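Local coordinates for protein dehydroquinate synthase (PDB 1UJN) that probably converts 3-deoxy-D-arabino-heptulosonate 7-phosphate into 3-dehydroquinate, the second step of the chorismate pathway, using NAD and a divalent cobalt or zinc ion, at residues L4-R7 with P11-I14; G19-V24 with Q44-A49; F102-A105 with G110-Y113; P165-G170 with L192-P197; G230-H235 with L309-P314. All coordinates share one frame; numbering follows the deposited sequence.

Contact 1 of 5, residues L4-R7 with P11-I14; sequences LEVR and PYPI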
# COMPACT_ATOMS: atom_id res chain seq x y z
N LEU A 4 12.38 -23.92 0.93
CA LEU A 4 12.93 -23.06 -0.10
C LEU A 4 13.11 -21.69 0.51
O LEU A 4 12.52 -21.39 1.56
CB LEU A 4 11.98 -22.97 -1.30
CG LEU A 4 11.72 -24.22 -2.15
CD1 LEU A 4 10.97 -25.26 -1.34
CD2 LEU A 4 10.92 -23.82 -3.38
N GLU A 5 13.91 -20.85 -0.13
CA GLU A 5 14.13 -19.51 0.39
C GLU A 5 14.06 -18.46 -0.71
O GLU A 5 14.62 -18.63 -1.79
CB GLU A 5 15.50 -19.40 1.08
CG GLU A 5 15.73 -20.39 2.21
CD GLU A 5 17.00 -20.10 2.98
OE1 GLU A 5 18.04 -19.79 2.35
OE2 GLU A 5 16.97 -20.18 4.23
N VAL A 6 13.35 -17.38 -0.42
CA VAL A 6 13.26 -16.26 -1.33
C VAL A 6 14.25 -15.31 -0.67
O VAL A 6 14.21 -15.12 0.54
CB VAL A 6 11.87 -15.61 -1.33
CG1 VAL A 6 11.95 -14.22 -1.97
CG2 VAL A 6 10.90 -16.49 -2.11
N ARG A 7 15.13 -14.72 -1.47
CA ARG A 7 16.14 -13.83 -0.92
C ARG A 7 15.88 -12.35 -1.21
O ARG A 7 16.10 -11.50 -0.35
CB ARG A 7 17.52 -14.21 -1.47
CG ARG A 7 17.90 -15.66 -1.22
CD ARG A 7 18.01 -15.94 0.26
NE ARG A 7 19.14 -15.24 0.86
CZ ARG A 7 19.33 -15.09 2.16
NH1 ARG A 7 18.46 -15.60 3.03
NH2 ARG A 7 20.40 -14.45 2.61
N PRO A 11 13.68 -11.29 2.14
CA PRO A 11 13.83 -12.72 2.42
C PRO A 11 12.76 -13.36 3.30
O PRO A 11 12.28 -12.78 4.28
CB PRO A 11 15.21 -12.80 3.06
CG PRO A 11 15.26 -11.53 3.84
CD PRO A 11 14.70 -10.51 2.86
N TYR A 12 12.39 -14.58 2.93
CA TYR A 12 11.43 -15.37 3.68
C TYR A 12 11.47 -16.81 3.18
O TYR A 12 11.83 -17.06 2.03
CB TYR A 12 10.00 -14.81 3.57
CG TYR A 12 9.39 -14.83 2.19
CD1 TYR A 12 9.52 -13.73 1.34
CD2 TYR A 12 8.66 -15.93 1.74
CE1 TYR A 12 8.92 -13.73 0.07
CE2 TYR A 12 8.07 -15.95 0.48
CZ TYR A 12 8.20 -14.84 -0.35
OH TYR A 12 7.60 -14.84 -1.59
N PRO A 13 11.12 -17.76 4.04
CA PRO A 13 11.11 -19.19 3.71
C PRO A 13 9.76 -19.65 3.17
O PRO A 13 8.71 -19.08 3.50
CB PRO A 13 11.41 -19.84 5.04
CG PRO A 13 10.60 -18.98 5.98
CD PRO A 13 10.91 -17.57 5.49
N ILE A 14 9.79 -20.70 2.35
CA ILE A 14 8.59 -21.31 1.80
C ILE A 14 8.73 -22.79 2.14
O ILE A 14 9.67 -23.45 1.68
CB ILE A 14 8.50 -21.17 0.26
CG1 ILE A 14 8.31 -19.70 -0.13
CG2 ILE A 14 7.34 -22.02 -0.26
CD1 ILE A 14 8.40 -19.45 -1.63
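L4-R7 and P11-I14 are the two arms of an antiparallel beta hairpin at the edge of the N-terminal mixed sheet, with V6 and Y12, and L4 and I14, as its hydrogen-bonded pairs. V6 N gives its proton to Y12 O at 2.9 Å, and Y12 N returns one to V6 O at 3.1 Å; L4 and I14 exchange a second such pair of bonds. Between them E5 and P13 form a non-hydrogen-bonded pair, a position where the missing N-H of proline costs no bond to the partner strand. On the face carrying L4, V6, Y12 and I14, the Y12 ring turns one face to V6. Its CG sits between backbone N and carbonyl carbon (chi1 64°), which lays the ring against the valine: V6 CB is 3.9 Å from the ring centroid in a CH-pi contact, and V6 CG2 reaches 3.6 Å from Y12 CZ. V6 CG2 also meets I14 CD1 at 3.9 Å. Helix 199-216 packs on L4 and I14. Paired amides thus set the strand register, the apolar contact with V6 covers one face of the tyrosine, and its hydroxyl has a bond of its own to S127 O.

Contact 2 of 5, residues G19-V24 with Q44-A49; sequences GVLKEV and QEVAKA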
# COMPACT_ATOMS: atom_id res chain seq x y z
N GLY A 19 3.27 -31.38 7.95
CA GLY A 19 3.71 -30.97 9.27
C GLY A 19 4.42 -29.64 9.20
O GLY A 19 5.36 -29.40 9.96
N VAL A 20 3.99 -28.77 8.30
CA VAL A 20 4.63 -27.46 8.17
C VAL A 20 4.44 -26.56 9.39
O VAL A 20 5.28 -25.69 9.66
CB VAL A 20 4.13 -26.71 6.91
CG1 VAL A 20 4.47 -27.52 5.66
CG2 VAL A 20 2.63 -26.45 6.99
N LEU A 21 3.37 -26.75 10.15
CA LEU A 21 3.13 -25.92 11.33
C LEU A 21 4.26 -25.96 12.35
O LEU A 21 4.53 -24.96 13.03
CB LEU A 21 1.82 -26.32 12.02
CG LEU A 21 0.54 -25.74 11.42
CD1 LEU A 21 -0.66 -26.27 12.18
CD2 LEU A 21 0.57 -24.21 11.50
N LYS A 22 4.94 -27.10 12.46
CA LYS A 22 6.04 -27.24 13.40
C LYS A 22 7.21 -26.34 13.00
O LYS A 22 8.07 -26.02 13.82
CB LYS A 22 6.53 -28.70 13.42
CG LYS A 22 7.53 -29.01 12.32
CD LYS A 22 7.95 -30.47 12.32
CE LYS A 22 8.60 -30.84 11.00
NZ LYS A 22 7.69 -30.64 9.84
N GLU A 23 7.24 -25.94 11.73
CA GLU A 23 8.32 -25.10 11.21
C GLU A 23 8.07 -23.60 11.32
O GLU A 23 8.94 -22.80 10.99
CB GLU A 23 8.59 -25.45 9.75
CG GLU A 23 9.10 -26.87 9.55
CD GLU A 23 10.39 -27.11 10.31
OE1 GLU A 23 11.40 -26.43 10.01
OE2 GLU A 23 10.40 -27.98 11.21
N VAL A 24 6.88 -23.22 11.78
CA VAL A 24 6.57 -21.80 11.90
C VAL A 24 7.19 -21.20 13.15
O VAL A 24 7.05 -21.75 14.24
CB VAL A 24 5.04 -21.56 11.97
CG1 VAL A 24 4.75 -20.06 12.05
CG2 VAL A 24 4.36 -22.17 10.74
N GLN A 44 -8.41 -23.82 12.15
CA GLN A 44 -8.47 -23.95 13.60
C GLN A 44 -7.23 -24.66 14.12
O GLN A 44 -6.78 -24.39 15.23
CB GLN A 44 -9.73 -24.73 14.01
CG GLN A 44 -11.03 -24.07 13.60
CD GLN A 44 -11.36 -22.81 14.40
OE1 GLN A 44 -10.68 -22.50 15.37
NE2 GLN A 44 -12.39 -22.08 13.98
N GLU A 45 -6.66 -25.56 13.33
CA GLU A 45 -5.46 -26.27 13.75
C GLU A 45 -4.28 -25.30 13.77
O GLU A 45 -3.45 -25.32 14.69
CB GLU A 45 -5.16 -27.43 12.80
CG GLU A 45 -3.90 -28.19 13.17
CD GLU A 45 -3.62 -29.35 12.24
OE1 GLU A 45 -2.56 -29.99 12.42
OE2 GLU A 45 -4.44 -29.62 11.34
N VAL A 46 -4.21 -24.44 12.75
CA VAL A 46 -3.15 -23.45 12.67
C VAL A 46 -3.26 -22.51 13.88
O VAL A 46 -2.27 -22.22 14.55
CB VAL A 46 -3.27 -22.61 11.36
CG1 VAL A 46 -2.30 -21.43 11.40
CG2 VAL A 46 -2.96 -23.49 10.16
N ALA A 47 -4.48 -22.06 14.15
CA ALA A 47 -4.74 -21.16 15.27
C ALA A 47 -4.34 -21.78 16.60
O ALA A 47 -3.66 -21.15 17.41
CB ALA A 47 -6.22 -20.79 15.31
N LYS A 48 -4.75 -23.03 16.83
CA LYS A 48 -4.43 -23.71 18.08
C LYS A 48 -2.93 -23.92 18.27
O LYS A 48 -2.40 -23.71 19.36
CB LYS A 48 -5.15 -25.06 18.14
CG LYS A 48 -5.23 -25.66 19.53
CD LYS A 48 -6.10 -26.90 19.54
CE LYS A 48 -6.33 -27.40 20.96
NZ LYS A 48 -5.05 -27.47 21.72
N ALA A 49 -2.24 -24.32 17.20
CA ALA A 49 -0.81 -24.56 17.27
C ALA A 49 0.00 -23.31 17.61
O ALA A 49 0.97 -23.37 18.37
CB ALA A 49 -0.32 -25.15 15.95
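L21 carries the whole contact from its side, pushing its two methyls from the turn at G19-V24 against helix 40-50. The meeting is apolar. L21 CD2 lies 3.8 Å from V46 CG2, and the two side chains cross at about a right angle, so the leucine fork comes across the valine instead of running beside it. L21 CD1 goes to the helix surface itself: it rests 3.8 Å from V46 CA and 3.9 Å from A49 CB, the methyl one turn further on. With CG anti to the carbonyl carbon (chi1 -82°), the leucine swings its fork toward the helix, CD1 to V46 CA, E45 and A49, CD2 to the valine side chain. At the margin, E45 adds its aliphatic part, with CG 3.9 Å from L21 CD1; beyond CG the chain is extended, and its carboxylate pairs with R157 in a salt bridge.

In the fold, this joins the connection between strands 12-17 and 31-36 to helix 40-50, the crossover helix between the parallel strands 31-36 and 55-58 in a beta-alpha-beta unit. F116 of strand 112-117 touches both L21 and V46, so it backs both residues from the sheet.

Polar bonds tie each segment internally or to outside partners and not to each other. E23 N bonds to V20 O at 2.9 Å and V24 N to L21 O, giving the 19-24 chain its helix-like curl. K22 NZ folds back onto G19 O at 2.6 Å, approaching from above the carbonyl plane, while E155 takes the N-H groups of G19 and V20. In the helix, A49 N bonds to E45 O.

Contact 3 of 5, residues F102-A105 with G110-Y113; sequences FVAA and GVAY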
# COMPACT_ATOMS: atom_id res chain seq x y z
N PHE A 102 -3.28 -7.88 1.07
CA PHE A 102 -3.54 -6.46 0.86
C PHE A 102 -3.99 -5.80 2.16
O PHE A 102 -3.63 -4.65 2.45
CB PHE A 102 -4.59 -6.28 -0.24
CG PHE A 102 -4.86 -4.84 -0.59
CD1 PHE A 102 -3.81 -3.96 -0.85
CD2 PHE A 102 -6.17 -4.37 -0.66
CE1 PHE A 102 -4.06 -2.63 -1.18
CE2 PHE A 102 -6.44 -3.04 -0.99
CZ PHE A 102 -5.38 -2.16 -1.25
N VAL A 103 -4.78 -6.52 2.95
CA VAL A 103 -5.22 -6.02 4.24
C VAL A 103 -3.97 -5.82 5.11
O VAL A 103 -3.81 -4.79 5.74
CB VAL A 103 -6.18 -7.02 4.93
CG1 VAL A 103 -6.36 -6.66 6.41
CG2 VAL A 103 -7.54 -6.99 4.22
N ALA A 104 -3.08 -6.81 5.11
CA ALA A 104 -1.83 -6.70 5.89
C ALA A 104 -0.96 -5.55 5.40
O ALA A 104 -0.33 -4.86 6.20
CB ALA A 104 -1.05 -8.01 5.80
N ALA A 105 -0.92 -5.36 4.08
CA ALA A 105 -0.11 -4.29 3.51
C ALA A 105 -0.58 -2.90 3.88
O ALA A 105 0.22 -1.96 3.89
CB ALA A 105 -0.08 -4.42 1.98
N GLY A 110 0.71 -1.18 7.21
CA GLY A 110 1.52 -2.37 7.03
C GLY A 110 1.92 -3.19 8.24
O GLY A 110 2.60 -2.70 9.13
N VAL A 111 1.49 -4.45 8.24
CA VAL A 111 1.84 -5.39 9.30
C VAL A 111 2.29 -6.69 8.63
O VAL A 111 2.00 -6.93 7.45
CB VAL A 111 0.65 -5.70 10.23
CG1 VAL A 111 0.20 -4.42 10.95
CG2 VAL A 111 -0.51 -6.32 9.44
N ALA A 112 3.00 -7.51 9.37
CA ALA A 112 3.49 -8.77 8.83
C ALA A 112 2.36 -9.77 8.62
O ALA A 112 1.32 -9.70 9.29
CB ALA A 112 4.52 -9.37 9.79
N TYR A 113 2.53 -10.66 7.65
CA TYR A 113 1.53 -11.70 7.45
C TYR A 113 2.21 -13.01 7.08
O TYR A 113 3.31 -13.01 6.51
CB TYR A 113 0.47 -11.31 6.41
CG TYR A 113 0.88 -11.36 4.96
CD1 TYR A 113 1.62 -10.33 4.39
CD2 TYR A 113 0.45 -12.40 4.15
CE1 TYR A 113 1.92 -10.34 3.02
CE2 TYR A 113 0.74 -12.42 2.78
CZ TYR A 113 1.47 -11.39 2.23
OH TYR A 113 1.72 -11.38 0.87
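A104 points its CB toward the strand, where it fits against Y113 CB at 3.7 Å and overlaps the near side of the tyrosine obliquely, close to CG and CD1. A104 CB also meets V111 CG2 at 4.0 Å. With its CG between backbone N and carbonyl carbon (chi1 76°), Y113 carries its ring past the alanine and on toward H147, whose carbonyl O accepts from the tyrosine OH. Backbone atoms join the rest of the contact. V111 N donates to A104 O at 2.8 Å, nearly straight at 163°, with the donor tilted only moderately from the carbonyl plane. G110 CA also approaches A104 O, at 3.2 Å in a CA-H...O contact, so one carbonyl near the helix C-terminus takes both. G110 has positive phi (125°), and its CA lies close against A104 O and A105 O where the chain returns to the strand. This is the return from helix 94-106 into strand 112-117, the second half of the beta-alpha-beta unit that begins with strand 87-92. Behind the helix, V103 packs on helix 67-80, and F102 stacks on Y70 of its own chain and packs on Y70 of the second subunit.

Contact 4 of 5, residues P165-G170 with L192-P197; sequences PTFKEG and LTPQSP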
# COMPACT_ATOMS: atom_id res chain seq x y z
N PRO A 165 -10.50 -30.74 -10.18
CA PRO A 165 -10.28 -29.74 -11.23
C PRO A 165 -9.43 -28.56 -10.74
O PRO A 165 -8.57 -28.07 -11.47
CB PRO A 165 -11.70 -29.31 -11.60
CG PRO A 165 -12.50 -30.57 -11.35
CD PRO A 165 -11.94 -31.02 -10.02
N THR A 166 -9.68 -28.13 -9.51
CA THR A 166 -8.95 -27.02 -8.91
C THR A 166 -7.52 -27.48 -8.63
O THR A 166 -6.57 -26.72 -8.80
CB THR A 166 -9.61 -26.59 -7.58
OG1 THR A 166 -10.98 -26.23 -7.83
CG2 THR A 166 -8.88 -25.38 -6.99
N PHE A 167 -7.38 -28.73 -8.19
CA PHE A 167 -6.06 -29.29 -7.92
C PHE A 167 -5.23 -29.24 -9.19
O PHE A 167 -4.06 -28.85 -9.18
CB PHE A 167 -6.21 -30.74 -7.43
CG PHE A 167 -4.90 -31.47 -7.29
CD1 PHE A 167 -4.45 -32.32 -8.30
CD2 PHE A 167 -4.11 -31.30 -6.16
CE1 PHE A 167 -3.23 -32.99 -8.17
CE2 PHE A 167 -2.90 -31.96 -6.02
CZ PHE A 167 -2.46 -32.81 -7.03
N LYS A 168 -5.84 -29.63 -10.30
CA LYS A 168 -5.15 -29.65 -11.59
C LYS A 168 -4.84 -28.27 -12.13
O LYS A 168 -3.83 -28.08 -12.82
CB LYS A 168 -5.98 -30.44 -12.61
CG LYS A 168 -6.12 -31.91 -12.25
CD LYS A 168 -6.72 -32.71 -13.41
CE LYS A 168 -6.68 -34.20 -13.13
NZ LYS A 168 -7.26 -34.99 -14.24
N GLU A 169 -5.69 -27.29 -11.84
CA GLU A 169 -5.44 -25.92 -12.31
C GLU A 169 -4.05 -25.47 -11.90
O GLU A 169 -3.33 -24.85 -12.68
CB GLU A 169 -6.44 -24.95 -11.72
CG GLU A 169 -7.75 -24.88 -12.42
CD GLU A 169 -8.57 -23.70 -11.93
OE1 GLU A 169 -9.63 -23.94 -11.31
OE2 GLU A 169 -8.13 -22.55 -12.14
N GLY A 170 -3.69 -25.77 -10.65
CA GLY A 170 -2.38 -25.39 -10.15
C GLY A 170 -1.25 -26.11 -10.86
O GLY A 170 -0.16 -25.55 -11.05
N LEU A 192 -0.00 -37.22 -11.28
CA LEU A 192 -0.18 -36.48 -10.04
C LEU A 192 -1.60 -36.38 -9.50
O LEU A 192 -2.55 -36.12 -10.24
CB LEU A 192 0.39 -35.06 -10.19
CG LEU A 192 1.91 -34.95 -10.42
CD1 LEU A 192 2.27 -33.49 -10.66
CD2 LEU A 192 2.65 -35.50 -9.21
N THR A 193 -1.73 -36.59 -8.20
CA THR A 193 -3.01 -36.50 -7.50
C THR A 193 -2.67 -36.01 -6.09
O THR A 193 -1.50 -36.04 -5.69
CB THR A 193 -3.73 -37.86 -7.38
OG1 THR A 193 -3.11 -38.64 -6.34
CG2 THR A 193 -3.67 -38.62 -8.70
N PRO A 194 -3.67 -35.54 -5.34
CA PRO A 194 -3.41 -35.06 -3.98
C PRO A 194 -2.67 -36.08 -3.12
O PRO A 194 -2.01 -35.72 -2.15
CB PRO A 194 -4.81 -34.77 -3.45
CG PRO A 194 -5.53 -34.31 -4.68
CD PRO A 194 -5.08 -35.33 -5.71
N GLN A 195 -2.78 -37.36 -3.49
CA GLN A 195 -2.11 -38.43 -2.75
C GLN A 195 -0.74 -38.84 -3.29
O GLN A 195 0.03 -39.48 -2.58
CB GLN A 195 -3.02 -39.67 -2.68
CG GLN A 195 -4.24 -39.50 -1.78
CD GLN A 195 -5.31 -38.62 -2.40
OE1 GLN A 195 -5.33 -38.40 -3.62
NE2 GLN A 195 -6.21 -38.10 -1.57
N SER A 196 -0.45 -38.47 -4.53
CA SER A 196 0.84 -38.82 -5.15
C SER A 196 2.00 -38.58 -4.19
O SER A 196 2.25 -37.46 -3.77
CB SER A 196 1.06 -38.01 -6.43
OG SER A 196 0.15 -38.39 -7.44
N PRO A 197 2.74 -39.65 -3.84
CA PRO A 197 3.87 -39.49 -2.92
C PRO A 197 4.98 -38.59 -3.47
O PRO A 197 5.78 -38.06 -2.71
CB PRO A 197 4.34 -40.93 -2.70
CG PRO A 197 3.97 -41.60 -3.98
CD PRO A 197 2.59 -41.05 -4.26
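The F167 ring turns one face to P194, which covers it from the loop at L192-P197. P194 CD stands over the centre, 3.8 Å from the F167 ring centroid and 8° off the ring normal, a CH-pi contact. P194 CG sits further along, 3.6 Å from F167 CD2. The two side chains themselves cross obliquely. F167 gets there by keeping CG anti to its backbone N (chi1 173°), which projects the ring out from the helix and over the peptide that links T193 to P194: F167 CZ is 3.3 Å from T193 C, and P194 N lies over the same face. L192 O approaches at the ring edge instead, 3.8 Å from F167 CE1. The loop is itself tightly folded. A type I beta turn runs from T193 to S196, closed by S196 N to T193 O, and T193 OG1 accepts from Q195 N at 3.1 Å in an ST turn. S196 OG in turn accepts from T193 N at 2.7 Å. The contact therefore joins the first turns of helix 164-181 to the loop leading into helix 199-216, whose L199 also packs on F167, with F202 of that helix against L192.

Contact 5 of 5, residues G230-H235 with L309-P314; sequences GHTLGH and LHWVVP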
# COMPACT_ATOMS: atom_id res chain seq x y z
N GLY A 230 1.33 -17.79 -22.28
CA GLY A 230 -0.04 -18.28 -22.38
C GLY A 230 -1.10 -17.39 -21.75
O GLY A 230 -2.29 -17.71 -21.80
N HIS A 231 -0.68 -16.26 -21.18
CA HIS A 231 -1.61 -15.35 -20.53
C HIS A 231 -2.28 -14.31 -21.42
O HIS A 231 -3.32 -13.75 -21.04
CB HIS A 231 -0.92 -14.65 -19.36
CG HIS A 231 -0.75 -15.51 -18.15
ND1 HIS A 231 -0.01 -16.68 -18.16
CD2 HIS A 231 -1.21 -15.38 -16.88
CE1 HIS A 231 -0.02 -17.22 -16.96
NE2 HIS A 231 -0.74 -16.46 -16.16
N THR A 232 -1.71 -14.02 -22.58
CA THR A 232 -2.30 -13.03 -23.48
C THR A 232 -3.64 -13.56 -24.00
O THR A 232 -4.66 -12.87 -23.94
CB THR A 232 -1.37 -12.71 -24.67
OG1 THR A 232 -0.12 -12.23 -24.17
CG2 THR A 232 -2.00 -11.64 -25.55
N LEU A 233 -3.63 -14.78 -24.53
CA LEU A 233 -4.87 -15.37 -25.02
C LEU A 233 -5.71 -15.81 -23.83
O LEU A 233 -6.93 -15.68 -23.84
CB LEU A 233 -4.58 -16.58 -25.92
CG LEU A 233 -5.85 -17.27 -26.43
CD1 LEU A 233 -6.70 -16.28 -27.21
CD2 LEU A 233 -5.49 -18.46 -27.30
N GLY A 234 -5.04 -16.32 -22.79
CA GLY A 234 -5.74 -16.77 -21.60
C GLY A 234 -6.62 -15.68 -21.03
O GLY A 234 -7.80 -15.89 -20.72
N HIS A 235 -6.05 -14.49 -20.88
CA HIS A 235 -6.77 -13.35 -20.34
C HIS A 235 -7.98 -13.02 -21.21
O HIS A 235 -9.06 -12.72 -20.70
CB HIS A 235 -5.84 -12.14 -20.29
CG HIS A 235 -6.51 -10.90 -19.78
ND1 HIS A 235 -6.81 -10.70 -18.45
CD2 HIS A 235 -6.94 -9.79 -20.43
CE1 HIS A 235 -7.40 -9.53 -18.31
NE2 HIS A 235 -7.49 -8.96 -19.49
N LEU A 309 1.19 -5.02 -28.98
CA LEU A 309 1.19 -6.14 -28.05
C LEU A 309 2.41 -7.04 -28.24
O LEU A 309 2.92 -7.24 -29.33
CB LEU A 309 -0.09 -6.96 -28.26
CG LEU A 309 -0.45 -7.15 -29.74
CD1 LEU A 309 0.56 -8.04 -30.47
CD2 LEU A 309 -1.82 -7.80 -29.94
N HIS A 310 2.92 -7.54 -27.10
CA HIS A 310 4.03 -8.49 -27.16
C HIS A 310 3.61 -9.87 -26.65
O HIS A 310 2.93 -10.00 -25.64
CB HIS A 310 5.18 -7.94 -26.31
CG HIS A 310 5.98 -6.93 -27.10
ND1 HIS A 310 5.43 -5.82 -27.64
CD2 HIS A 310 7.36 -6.90 -27.31
CE1 HIS A 310 6.46 -5.13 -28.16
NE2 HIS A 310 7.63 -5.75 -27.98
N TRP A 311 4.00 -10.93 -27.34
CA TRP A 311 3.64 -12.28 -26.93
C TRP A 311 4.85 -13.06 -26.46
O TRP A 311 5.95 -12.87 -26.98
CB TRP A 311 3.02 -13.06 -28.10
CG TRP A 311 1.84 -12.42 -28.75
CD1 TRP A 311 1.85 -11.36 -29.61
CD2 TRP A 311 0.48 -12.83 -28.62
NE1 TRP A 311 0.57 -11.09 -30.03
CE2 TRP A 311 -0.29 -11.98 -29.44
CE3 TRP A 311 -0.17 -13.84 -27.89
CZ2 TRP A 311 -1.68 -12.10 -29.56
CZ3 TRP A 311 -1.55 -13.96 -28.01
CH2 TRP A 311 -2.29 -13.10 -28.83
N VAL A 312 4.66 -13.92 -25.46
CA VAL A 312 5.74 -14.76 -24.97
C VAL A 312 5.66 -16.01 -25.84
O VAL A 312 4.69 -16.78 -25.74
CB VAL A 312 5.56 -15.16 -23.49
CG1 VAL A 312 6.68 -16.08 -23.06
CG2 VAL A 312 5.54 -13.91 -22.61
N VAL A 313 6.65 -16.20 -26.69
CA VAL A 313 6.69 -17.34 -27.60
C VAL A 313 7.74 -18.37 -27.20
O VAL A 313 8.92 -18.04 -27.10
CB VAL A 313 7.00 -16.89 -29.05
CG1 VAL A 313 6.97 -18.09 -30.00
CG2 VAL A 313 5.99 -15.84 -29.50
N PRO A 314 7.32 -19.62 -26.95
CA PRO A 314 8.26 -20.67 -26.56
C PRO A 314 8.81 -21.36 -27.80
O PRO A 314 8.09 -22.08 -28.50
CB PRO A 314 7.39 -21.60 -25.73
CG PRO A 314 6.09 -21.56 -26.48
CD PRO A 314 5.93 -20.08 -26.80
O HOH W 1 2.18 -16.62 -24.75
O HOH W 2 1.91 -14.16 -23.96
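T232, in the first turn of helix 231-240, packs on the indole of W311 from the two-stranded antiparallel sheet of 311-314 and 319-323, within the helical C-terminal half of the enzyme. T232 has CG2 anti to its backbone N and OG1 anti to the carbonyl carbon (chi1 -58°), which sends the methyl and the hydroxyl to different partners. T232 CG2 lies over one face of the six-membered ring, 3.6 Å from its centroid and 19° off the normal, a CH-pi contact offset toward the rim; the nearest ring atom to T232 CG2 is W311 CZ3, at 3.4 Å. In W311, chi1 -56° brings the six-membered ring nearer to the helix, although its CB does not point there, and the two side chains cross at about a right angle. Y257 of helix 247-264 also meets the indole. H231, next in the chain to T232, is predicted to bind zinc with E173 and H247, which places the contact near the probable metal site. G230, the N-cap residue, stands just before the helix. Two waters complete the join. One accepts from G230 N and donates to V312 O; the other lies 2.8 Å from T232 OG1 and accepts from V312 N at 3.1 Å.

Overall arrangement
The five contacts follow one another along the chain, each closing before the next opens, and none touches another. Contacts 1 and 3 reach the same seven-stranded sheet, their centres about 18 Å apart, and contact 2 packs beside it, about 19 and 20 Å from them between centres; all three belong to the N-terminal half, which carries the predicted NAD sites. Contact 5 lies in the mostly helical half, about 39 Å from contact 2 between centres and on the opposite side of the chain's centre. Contact 4 lies about 24 Å from contact 1 and about 25 Å from contact 5 between centres, on helix 164-181, which also carries E173 of the predicted metal site. Helix 199-216 flanks both contacts 1 and 4, linking the sheet to the helical half.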